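Local coordinates for cobalamin biosynthesis protein CobN (PDB 7C6O) that serves as the large catalytic subunit of cobaltochelatase, which inserts cobalt into the metal-free corrin ring of hydrogenobyrinic acid a,c-diamide during cobalamin biosynthesis, at residues P174-G185 with E216-C227; V129-Y140 with L152-V160. All blocks are in the same frame, centred on the assembly; numbering follows the deposited sequence.

Contact 1: P174-G185 with E216-C227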
loop_
_atom_site.group_PDB
_atom_site.type_symbol
_atom_site.label_atom_id
_atom_site.label_comp_id
_atom_site.label_asym_id
_atom_site.label_seq_id
_atom_site.Cartn_x
_atom_site.Cartn_y
_atom_site.Cartn_z
ATOM N N PRO A 174 12.713 -34.231 17.496
ATOM C CA PRO A 174 11.658 -33.440 18.135
ATOM C C PRO A 174 10.918 -32.580 17.123
ATOM O O PRO A 174 11.404 -32.293 16.027
ATOM C CB PRO A 174 12.420 -32.569 19.143
ATOM C CG PRO A 174 13.801 -33.149 19.223
ATOM C CD PRO A 174 14.057 -33.800 17.906
ATOM N N THR A 175 9.707 -32.173 17.509
ATOM C CA THR A 175 8.937 -31.261 16.675
ATOM C C THR A 175 9.572 -29.879 16.612
ATOM O O THR A 175 9.317 -29.133 15.662
ATOM C CB THR A 175 7.501 -31.159 17.190
ATOM O OG1 THR A 175 7.508 -30.668 18.535
ATOM C CG2 THR A 175 6.834 -32.527 17.169
ATOM N N TRP A 176 10.392 -29.531 17.600
ATOM C CA TRP A 176 11.127 -28.276 17.611
ATOM C C TRP A 176 12.419 -28.493 18.385
ATOM O O TRP A 176 12.527 -29.415 19.194
ATOM C CB TRP A 176 10.305 -27.145 18.242
ATOM C CG TRP A 176 10.171 -27.274 19.729
ATOM C CD1 TRP A 176 9.217 -27.973 20.410
ATOM C CD2 TRP A 176 11.025 -26.690 20.718
ATOM N NE1 TRP A 176 9.424 -27.858 21.765
ATOM C CE2 TRP A 176 10.529 -27.077 21.980
ATOM C CE3 TRP A 176 12.162 -25.877 20.661
ATOM C CZ2 TRP A 176 11.129 -26.678 23.172
ATOM C CZ3 TRP A 176 12.758 -25.483 21.847
ATOM C CH2 TRP A 176 12.240 -25.884 23.085
ATOM N N GLY A 177 13.399 -27.634 18.136
ATOM C CA GLY A 177 14.654 -27.761 18.853
ATOM C C GLY A 177 15.605 -26.642 18.496
ATOM O O GLY A 177 15.277 -25.730 17.730
ATOM N N VAL A 178 16.804 -26.736 19.066
ATOM C CA VAL A 178 17.847 -25.730 18.911
ATOM C C VAL A 178 18.891 -26.242 17.932
ATOM O O VAL A 178 19.221 -27.435 17.922
ATOM C CB VAL A 178 18.490 -25.392 20.270
ATOM C CG1 VAL A 178 19.352 -24.139 20.161
ATOM C CG2 VAL A 178 17.426 -25.228 21.342
ATOM N N LEU A 179 19.406 -25.342 17.096
ATOM C CA LEU A 179 20.601 -25.624 16.310
ATOM C C LEU A 179 21.809 -25.380 17.205
ATOM O O LEU A 179 22.112 -24.233 17.549
ATOM C CB LEU A 179 20.649 -24.750 15.059
ATOM C CG LEU A 179 21.856 -24.962 14.143
ATOM C CD1 LEU A 179 21.858 -26.369 13.564
ATOM C CD2 LEU A 179 21.883 -23.921 13.034
ATOM N N GLU A 180 22.490 -26.453 17.598
ATOM C CA GLU A 180 23.576 -26.324 18.560
ATOM C C GLU A 180 24.788 -25.666 17.912
ATOM O O GLU A 180 25.260 -26.100 16.856
ATOM C CB GLU A 180 23.947 -27.690 19.134
ATOM C CG GLU A 180 22.840 -28.333 19.966
ATOM C CD GLU A 180 22.472 -27.520 21.198
ATOM O OE1 GLU A 180 23.315 -26.730 21.677
ATOM O OE2 GLU A 180 21.335 -27.672 21.693
ATOM N N ARG A 181 25.280 -24.608 18.545
ATOM C CA ARG A 181 26.428 -23.844 18.086
ATOM C C ARG A 181 27.264 -23.464 19.296
ATOM O O ARG A 181 26.737 -23.378 20.411
ATOM C CB ARG A 181 26.002 -22.568 17.340
ATOM C CG ARG A 181 25.068 -22.797 16.166
ATOM C CD ARG A 181 24.578 -21.476 15.583
ATOM N NE ARG A 181 25.649 -20.720 14.939
ATOM C CZ ARG A 181 26.258 -19.668 15.477
ATOM N NH1 ARG A 181 25.903 -19.227 16.677
ATOM N NH2 ARG A 181 27.222 -19.049 14.808
ATOM N N PRO A 182 28.562 -23.234 19.114
ATOM C CA PRO A 182 29.379 -22.755 20.232
ATOM C C PRO A 182 28.936 -21.372 20.676
ATOM O O PRO A 182 28.490 -20.548 19.875
ATOM C CB PRO A 182 30.799 -22.722 19.653
ATOM C CG PRO A 182 30.746 -23.554 18.415
ATOM C CD PRO A 182 29.356 -23.415 17.888
ATOM N N ASP A 183 29.056 -21.127 21.977
ATOM C CA ASP A 183 28.730 -19.823 22.546
ATOM C C ASP A 183 29.909 -18.886 22.314
ATOM O O ASP A 183 30.991 -19.086 22.876
ATOM C CB ASP A 183 28.412 -19.954 24.032
ATOM C CG ASP A 183 27.776 -18.701 24.610
ATOM O OD1 ASP A 183 28.001 -17.599 24.068
ATOM O OD2 ASP A 183 27.044 -18.822 25.614
ATOM N N ALA A 184 29.702 -17.861 21.486
ATOM C CA ALA A 184 30.743 -16.881 21.212
ATOM C C ALA A 184 30.954 -15.905 22.359
ATOM O O ALA A 184 31.918 -15.132 22.323
ATOM C CB ALA A 184 30.418 -16.108 19.932
ATOM N N GLY A 185 30.082 -15.917 23.366
ATOM C CA GLY A 185 30.253 -15.056 24.519
ATOM C C GLY A 185 29.834 -13.619 24.326
ATOM O O GLY A 185 30.323 -12.745 25.047
ATOM N N GLU A 216 26.070 -12.426 15.675
ATOM C CA GLU A 216 27.243 -12.309 16.534
ATOM C C GLU A 216 28.109 -11.121 16.128
ATOM O O GLU A 216 28.619 -10.397 16.990
ATOM C CB GLU A 216 28.044 -13.615 16.500
ATOM C CG GLU A 216 27.398 -14.731 17.318
ATOM C CD GLU A 216 27.825 -16.125 16.890
ATOM O OE1 GLU A 216 28.369 -16.279 15.775
ATOM O OE2 GLU A 216 27.603 -17.072 17.675
ATOM N N ASP A 217 28.275 -10.896 14.820
ATOM C CA ASP A 217 29.031 -9.734 14.359
ATOM C C ASP A 217 28.404 -8.433 14.837
ATOM O O ASP A 217 29.120 -7.462 15.110
ATOM C CB ASP A 217 29.133 -9.733 12.834
ATOM C CG ASP A 217 29.985 -10.865 12.303
ATOM O OD1 ASP A 217 30.691 -11.505 13.108
ATOM O OD2 ASP A 217 29.942 -11.121 11.080
ATOM N N ALA A 218 27.077 -8.390 14.939
ATOM C CA ALA A 218 26.371 -7.228 15.461
ATOM C C ALA A 218 26.353 -7.181 16.984
ATOM O O ALA A 218 25.726 -6.282 17.554
ATOM C CB ALA A 218 24.935 -7.202 14.925
ATOM N N GLY A 219 27.017 -8.120 17.652
ATOM C CA GLY A 219 27.090 -8.125 19.096
ATOM C C GLY A 219 25.965 -8.850 19.796
ATOM O O GLY A 219 25.912 -8.825 21.032
ATOM N N GLY A 220 25.065 -9.501 19.052
ATOM C CA GLY A 220 23.946 -10.191 19.656
ATOM C C GLY A 220 24.227 -11.659 19.942
ATOM O O GLY A 220 25.264 -12.210 19.573
ATOM N N ARG A 221 23.271 -12.288 20.620
ATOM C CA ARG A 221 23.348 -13.704 20.962
ATOM C C ARG A 221 22.320 -14.471 20.142
ATOM O O ARG A 221 21.117 -14.379 20.429
ATOM C CB ARG A 221 23.106 -13.913 22.459
ATOM C CG ARG A 221 24.110 -13.200 23.360
ATOM C CD ARG A 221 23.818 -13.436 24.837
ATOM N NE ARG A 221 23.817 -14.858 25.174
ATOM C CZ ARG A 221 24.913 -15.580 25.383
ATOM N NH1 ARG A 221 26.114 -15.020 25.291
ATOM N NH2 ARG A 221 24.811 -16.868 25.682
ATOM N N PRO A 222 22.728 -15.225 19.124
ATOM C CA PRO A 222 21.748 -15.904 18.270
ATOM C C PRO A 222 21.153 -17.133 18.942
ATOM O O PRO A 222 21.845 -17.902 19.613
ATOM C CB PRO A 222 22.568 -16.292 17.033
ATOM C CG PRO A 222 23.962 -16.426 17.544
ATOM C CD PRO A 222 24.112 -15.424 18.656
ATOM N N LEU A 223 19.847 -17.310 18.751
ATOM C CA LEU A 223 19.107 -18.455 19.280
ATOM C C LEU A 223 18.372 -19.109 18.118
ATOM O O LEU A 223 17.181 -18.850 17.894
ATOM C CB LEU A 223 18.146 -18.024 20.393
ATOM C CG LEU A 223 17.226 -19.083 21.007
ATOM C CD1 LEU A 223 18.021 -20.249 21.573
ATOM C CD2 LEU A 223 16.341 -18.464 22.077
ATOM N N PRO A 224 19.058 -19.949 17.341
ATOM C CA PRO A 224 18.408 -20.597 16.192
ATOM C C PRO A 224 17.503 -21.735 16.643
ATOM O O PRO A 224 17.936 -22.651 17.347
ATOM C CB PRO A 224 19.588 -21.115 15.362
ATOM C CG PRO A 224 20.680 -21.316 16.360
ATOM C CD PRO A 224 20.500 -20.249 17.406
ATOM N N LEU A 225 16.240 -21.674 16.230
ATOM C CA LEU A 225 15.239 -22.661 16.606
ATOM C C LEU A 225 14.503 -23.130 15.360
ATOM O O LEU A 225 14.055 -22.304 14.557
ATOM C CB LEU A 225 14.241 -22.079 17.617
ATOM C CG LEU A 225 14.811 -21.605 18.955
ATOM C CD1 LEU A 225 13.769 -20.818 19.737
ATOM C CD2 LEU A 225 15.303 -22.793 19.765
ATOM N N TYR A 226 14.381 -24.444 15.196
ATOM C CA TYR A 226 13.580 -25.006 14.119
ATOM C C TYR A 226 12.235 -25.469 14.662
ATOM O O TYR A 226 12.105 -25.814 15.839
ATOM C CB TYR A 226 14.301 -26.167 13.427
ATOM C CG TYR A 226 14.564 -27.371 14.305
ATOM C CD1 TYR A 226 15.758 -27.499 15.001
ATOM C CD2 TYR A 226 13.622 -28.387 14.427
ATOM C CE1 TYR A 226 16.005 -28.602 15.800
ATOM C CE2 TYR A 226 13.858 -29.492 15.229
ATOM C CZ TYR A 226 15.052 -29.593 15.910
ATOM O OH TYR A 226 15.295 -30.689 16.707
ATOM N N CYS A 227 11.229 -25.467 13.791
ATOM C CA CYS A 227 9.891 -25.890 14.177
ATOM C C CYS A 227 9.087 -26.174 12.920
ATOM O O CYS A 227 9.442 -25.741 11.820
ATOM C CB CYS A 227 9.185 -24.831 15.031
ATOM S SG CYS A 227 8.751 -23.329 14.131
HETATM O O HOH W 1 18.055 -30.494 18.220
HETATM O O HOH W 2 23.798 -19.912 18.665
HETATM O O HOH W 3 29.382 -19.203 17.719
HETATM O O HOH W 4 26.996 -17.119 20.143
#
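The Tyr226 ring lies flat against the backbone of Gly177, and this is the tight end of the contact. Gly177 CA sits 3.8 Å from the ring centroid, a CH-pi contact over the face. Tyr226 CG stands between its own backbone N and carbonyl carbon (chi1 64°), which folds the ring back over the neighbouring strand. Gly177 and Tyr226 also form an antiparallel hydrogen-bonded pair; Tyr226 N to Gly177 O is 3.0 Å. His200 stacks on the Tyr226 ring. One more backbone bond, Leu179 N to Pro224 O, follows just past the strand. On the other face of the sheet Val178 CG2 lies alongside Leu225 CD2 at 3.6 Å.

Beyond Leu179 the backbones part and charged side chains and waters bridge them. Arg181 meets Glu216 end-on in a salt bridge, with NH1 2.9 Å from OE2. Its NH2 bonds Glu216 OE1. Both carboxylate oxygens are met from above their plane. Glu209 takes Arg181 NE. A water links Glu216 OE2 to Pro182 O. At the exposed end Arg221 NH2 forms a salt bridge with Asp183 OD2 at 3.0 Å, while Arg221 NH1 also bonds Lys186 O. Asp183 OD1 accepts from Gly185 N, closing an Asx turn. The paired part adds the short edge strand 176-178 antiparallel to strand 221-227 of a mixed, helix-flanked sheet.

Contact 2: V129-Y140 with L152-V160; sequences VAAGTALQAHIY and LHAFLCDTV
Phe155 and Thr133 interlock two antiparallel helices, 131-143 and 146-161, by knobs-into-holes packing. The short segments run at 172° with their axes 10.6 Å apart. Phe155 fits among Thr133, Gln136, Ala137 and Tyr140. Gln136 CG makes a CH-pi contact over one face of its ring, 4.1 Å from the centroid. The first torsion of Gln136 (chi1 -170°) sets CG there, opposite the backbone N. Thr159 OG1 lies over the opposite face of the Phe155 ring, toward the rim. Thr133 O meets the ring at its edge. In return, Thr133 fits among Phe155, Leu156, Thr159 and Val160. It meets Thr159 tip to tip, with Thr133 OG1 3.4 Å from Thr159 CG2.

Toward the other end, the Tyr140 ring lies over the backbone of Leu152. Leu152 CA makes a CH-pi contact 4.1 Å from the ring centroid, nearly on the ring normal. Leu152 CD1 touches both Tyr140 CD2 and Ala137 CB. The Tyr140 and Phe155 rings are inclined at 45° to each other, and Tyr140 CE2 comes 3.7 Å from Phe155 CG. Val129 CG1 closes the far end against Val160 CG2.

Partners outside the pair hold some of these groups. Tyr140 OH bonds Thr168 O, and Phe167 meets Phe155 edge-to-face. Val111 of strand 110-114 touches Val129, Ala137 and Leu156, so the helix pair packs on the parallel sheet. Within helix 146-161, Phe155 O takes two bonds, from Thr159 N and from Thr159 OG1. The hydroxyl bond is 2.8 Å long, and the two donors come from opposite faces of the carbonyl plane.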
loop_
_atom_site.group_PDB
_atom_site.type_symbol
_atom_site.label_atom_id
_atom_site.label_comp_id
_atom_site.label_asym_id
_atom_site.label_seq_id
_atom_site.Cartn_x
_atom_site.Cartn_y
_atom_site.Cartn_z
ATOM N N VAL A 129 14.618 -58.230 1.164
ATOM C CA VAL A 129 15.324 -58.443 2.423
ATOM C C VAL A 129 14.328 -59.044 3.407
ATOM O O VAL A 129 13.149 -59.214 3.077
ATOM C CB VAL A 129 15.924 -57.133 2.967
ATOM C CG1 VAL A 129 16.986 -56.596 2.021
ATOM C CG2 VAL A 129 14.821 -56.096 3.185
ATOM N N ALA A 130 14.785 -59.371 4.613
ATOM C CA ALA A 130 13.867 -59.834 5.646
ATOM C C ALA A 130 12.874 -58.732 6.004
ATOM O O ALA A 130 13.168 -57.540 5.889
ATOM C CB ALA A 130 14.637 -60.270 6.894
ATOM N N ALA A 131 11.683 -59.146 6.442
ATOM C CA ALA A 131 10.642 -58.173 6.769
ATOM C C ALA A 131 11.106 -57.206 7.851
ATOM O O ALA A 131 10.859 -55.998 7.760
ATOM C CB ALA A 131 9.364 -58.893 7.203
ATOM N N GLY A 132 11.797 -57.716 8.875
ATOM C CA GLY A 132 12.277 -56.848 9.938
ATOM C C GLY A 132 13.280 -55.815 9.463
ATOM O O GLY A 132 13.380 -54.729 10.041
ATOM N N THR A 133 14.038 -56.134 8.413
ATOM C CA THR A 133 14.958 -55.156 7.842
ATOM C C THR A 133 14.194 -53.996 7.217
ATOM O O THR A 133 14.527 -52.826 7.442
ATOM C CB THR A 133 15.858 -55.831 6.808
ATOM O OG1 THR A 133 16.507 -56.957 7.410
ATOM C CG2 THR A 133 16.909 -54.851 6.298
ATOM N N ALA A 134 13.152 -54.307 6.441
ATOM C CA ALA A 134 12.337 -53.262 5.831
ATOM C C ALA A 134 11.603 -52.442 6.885
ATOM O O ALA A 134 11.493 -51.217 6.760
ATOM C CB ALA A 134 11.345 -53.884 4.846
ATOM N N LEU A 135 11.097 -53.099 7.931
ATOM C CA LEU A 135 10.351 -52.386 8.963
ATOM C C LEU A 135 11.250 -51.428 9.739
ATOM O O LEU A 135 10.839 -50.309 10.060
ATOM C CB LEU A 135 9.674 -53.383 9.903
ATOM C CG LEU A 135 8.536 -54.209 9.291
ATOM C CD1 LEU A 135 8.234 -55.440 10.135
ATOM C CD2 LEU A 135 7.281 -53.358 9.117
ATOM N N GLN A 136 12.482 -51.842 10.046
ATOM C CA GLN A 136 13.393 -50.939 10.744
ATOM C C GLN A 136 13.829 -49.792 9.837
ATOM O O GLN A 136 13.935 -48.645 10.287
ATOM C CB GLN A 136 14.606 -51.708 11.272
ATOM C CG GLN A 136 15.505 -50.908 12.226
ATOM C CD GLN A 136 14.947 -50.818 13.643
ATOM O OE1 GLN A 136 13.738 -50.884 13.856
ATOM N NE2 GLN A 136 15.836 -50.675 14.620
ATOM N N ALA A 137 14.083 -50.080 8.557
ATOM C CA ALA A 137 14.383 -49.011 7.609
ATOM C C ALA A 137 13.237 -48.010 7.532
ATOM O O ALA A 137 13.467 -46.797 7.439
ATOM C CB ALA A 137 14.675 -49.595 6.227
ATOM N N HIS A 138 11.996 -48.500 7.571
ATOM C CA HIS A 138 10.844 -47.606 7.570
ATOM C C HIS A 138 10.925 -46.608 8.718
ATOM O O HIS A 138 10.634 -45.419 8.541
ATOM C CB HIS A 138 9.551 -48.416 7.657
ATOM C CG HIS A 138 8.323 -47.572 7.794
ATOM N ND1 HIS A 138 7.596 -47.135 6.706
ATOM C CD2 HIS A 138 7.701 -47.071 8.888
ATOM C CE1 HIS A 138 6.576 -46.407 7.125
ATOM N NE2 HIS A 138 6.618 -46.351 8.446
ATOM N N ILE A 139 11.341 -47.070 9.896
ATOM C CA ILE A 139 11.410 -46.194 11.061
ATOM C C ILE A 139 12.535 -45.176 10.905
ATOM O O ILE A 139 12.357 -43.990 11.210
ATOM C CB ILE A 139 11.564 -47.035 12.341
ATOM C CG1 ILE A 139 10.340 -47.937 12.523
ATOM C CG2 ILE A 139 11.763 -46.136 13.556
ATOM C CD1 ILE A 139 10.437 -48.895 13.694
ATOM N N TYR A 140 13.709 -45.618 10.435
ATOM C CA TYR A 140 14.813 -44.694 10.188
ATOM C C TYR A 140 14.369 -43.533 9.308
ATOM O O TYR A 140 14.665 -42.367 9.590
ATOM C CB TYR A 140 15.987 -45.420 9.523
ATOM C CG TYR A 140 16.950 -46.133 10.444
ATOM C CD1 TYR A 140 17.780 -45.423 11.308
ATOM C CD2 TYR A 140 17.071 -47.515 10.411
ATOM C CE1 TYR A 140 18.681 -46.079 12.135
ATOM C CE2 TYR A 140 17.964 -48.178 11.230
ATOM C CZ TYR A 140 18.766 -47.459 12.088
ATOM O OH TYR A 140 19.652 -48.128 12.900
ATOM N N LEU A 152 21.183 -45.463 9.025
ATOM C CA LEU A 152 20.470 -46.361 8.121
ATOM C C LEU A 152 21.427 -47.053 7.162
ATOM O O LEU A 152 21.312 -48.261 6.920
ATOM C CB LEU A 152 19.404 -45.596 7.334
ATOM C CG LEU A 152 18.699 -46.402 6.237
ATOM C CD1 LEU A 152 17.849 -47.533 6.830
ATOM C CD2 LEU A 152 17.857 -45.490 5.353
ATOM N N HIS A 153 22.378 -46.301 6.606
ATOM C CA HIS A 153 23.350 -46.886 5.689
ATOM C C HIS A 153 24.122 -48.012 6.365
ATOM O O HIS A 153 24.286 -49.098 5.796
ATOM C CB HIS A 153 24.302 -45.802 5.184
ATOM C CG HIS A 153 25.188 -46.247 4.065
ATOM N ND1 HIS A 153 26.201 -47.166 4.238
ATOM C CD2 HIS A 153 25.221 -45.893 2.758
ATOM C CE1 HIS A 153 26.815 -47.363 3.084
ATOM N NE2 HIS A 153 26.240 -46.602 2.171
ATOM N N ALA A 154 24.594 -47.772 7.589
ATOM C CA ALA A 154 25.352 -48.793 8.306
ATOM C C ALA A 154 24.459 -49.958 8.718
ATOM O O ALA A 154 24.876 -51.120 8.649
ATOM C CB ALA A 154 26.032 -48.175 9.526
ATOM N N PHE A 155 23.231 -49.665 9.155
ATOM C CA PHE A 155 22.297 -50.728 9.510
ATOM C C PHE A 155 22.059 -51.662 8.330
ATOM O O PHE A 155 22.080 -52.888 8.480
ATOM C CB PHE A 155 20.973 -50.132 9.994
ATOM C CG PHE A 155 19.858 -51.137 10.088
ATOM C CD1 PHE A 155 19.801 -52.031 11.147
ATOM C CD2 PHE A 155 18.878 -51.200 9.109
ATOM C CE1 PHE A 155 18.785 -52.964 11.234
ATOM C CE2 PHE A 155 17.855 -52.130 9.187
ATOM C CZ PHE A 155 17.808 -53.015 10.251
ATOM N N LEU A 156 21.832 -51.096 7.144
ATOM C CA LEU A 156 21.540 -51.930 5.984
ATOM C C LEU A 156 22.760 -52.731 5.553
ATOM O O LEU A 156 22.644 -53.916 5.222
ATOM C CB LEU A 156 21.034 -51.066 4.834
ATOM C CG LEU A 156 19.653 -50.464 5.076
ATOM C CD1 LEU A 156 19.314 -49.505 3.957
ATOM C CD2 LEU A 156 18.621 -51.574 5.184
ATOM N N CYS A 157 23.937 -52.102 5.551
ATOM C CA CYS A 157 25.155 -52.813 5.180
ATOM C C CYS A 157 25.421 -53.979 6.125
ATOM O O CYS A 157 25.649 -55.112 5.682
ATOM C CB CYS A 157 26.340 -51.847 5.165
ATOM S SG CYS A 157 26.338 -50.697 3.780
ATOM N N ASP A 158 25.391 -53.724 7.436
ATOM C CA ASP A 158 25.676 -54.786 8.399
ATOM C C ASP A 158 24.615 -55.877 8.361
ATOM O O ASP A 158 24.929 -57.063 8.519
ATOM C CB ASP A 158 25.788 -54.209 9.811
ATOM C CG ASP A 158 27.044 -53.386 10.012
ATOM O OD1 ASP A 158 27.774 -53.153 9.022
ATOM O OD2 ASP A 158 27.300 -52.975 11.165
ATOM N N THR A 159 23.351 -55.500 8.160
ATOM C CA THR A 159 22.273 -56.481 8.179
ATOM C C THR A 159 22.247 -57.308 6.901
ATOM O O THR A 159 22.126 -58.537 6.952
ATOM C CB THR A 159 20.923 -55.782 8.382
ATOM O OG1 THR A 159 20.921 -55.103 9.642
ATOM C CG2 THR A 159 19.784 -56.795 8.351
ATOM N N VAL A 160 22.358 -56.651 5.748
ATOM C CA VAL A 160 22.197 -57.321 4.462
ATOM C C VAL A 160 23.507 -57.926 3.978
ATOM O O VAL A 160 23.541 -59.073 3.528
ATOM C CB VAL A 160 21.615 -56.337 3.423
ATOM C CG1 VAL A 160 21.512 -57.001 2.057
ATOM C CG2 VAL A 160 20.250 -55.828 3.885
#

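Contacts 1 and 2 follow one another along the chain. Helix 146-161 of contact 2 is followed by strand 176-178 of contact 1. Their centres are 34 Å apart and their nearest atoms about 12 Å apart, so they do not touch. Each belongs to a different sheet: contact 2 packs on the four-stranded parallel sheet near the N terminus, contact 1 builds the edge of the next, mixed one. Both lie far from the middle of the chain: from contact centre to chain centre, contact 2 is at about 56 Å and contact 1 at about 35 Å. The bound sodium ion, held by Asp125 and Ser127, is about 7 Å from the Val129 side chain of contact 2.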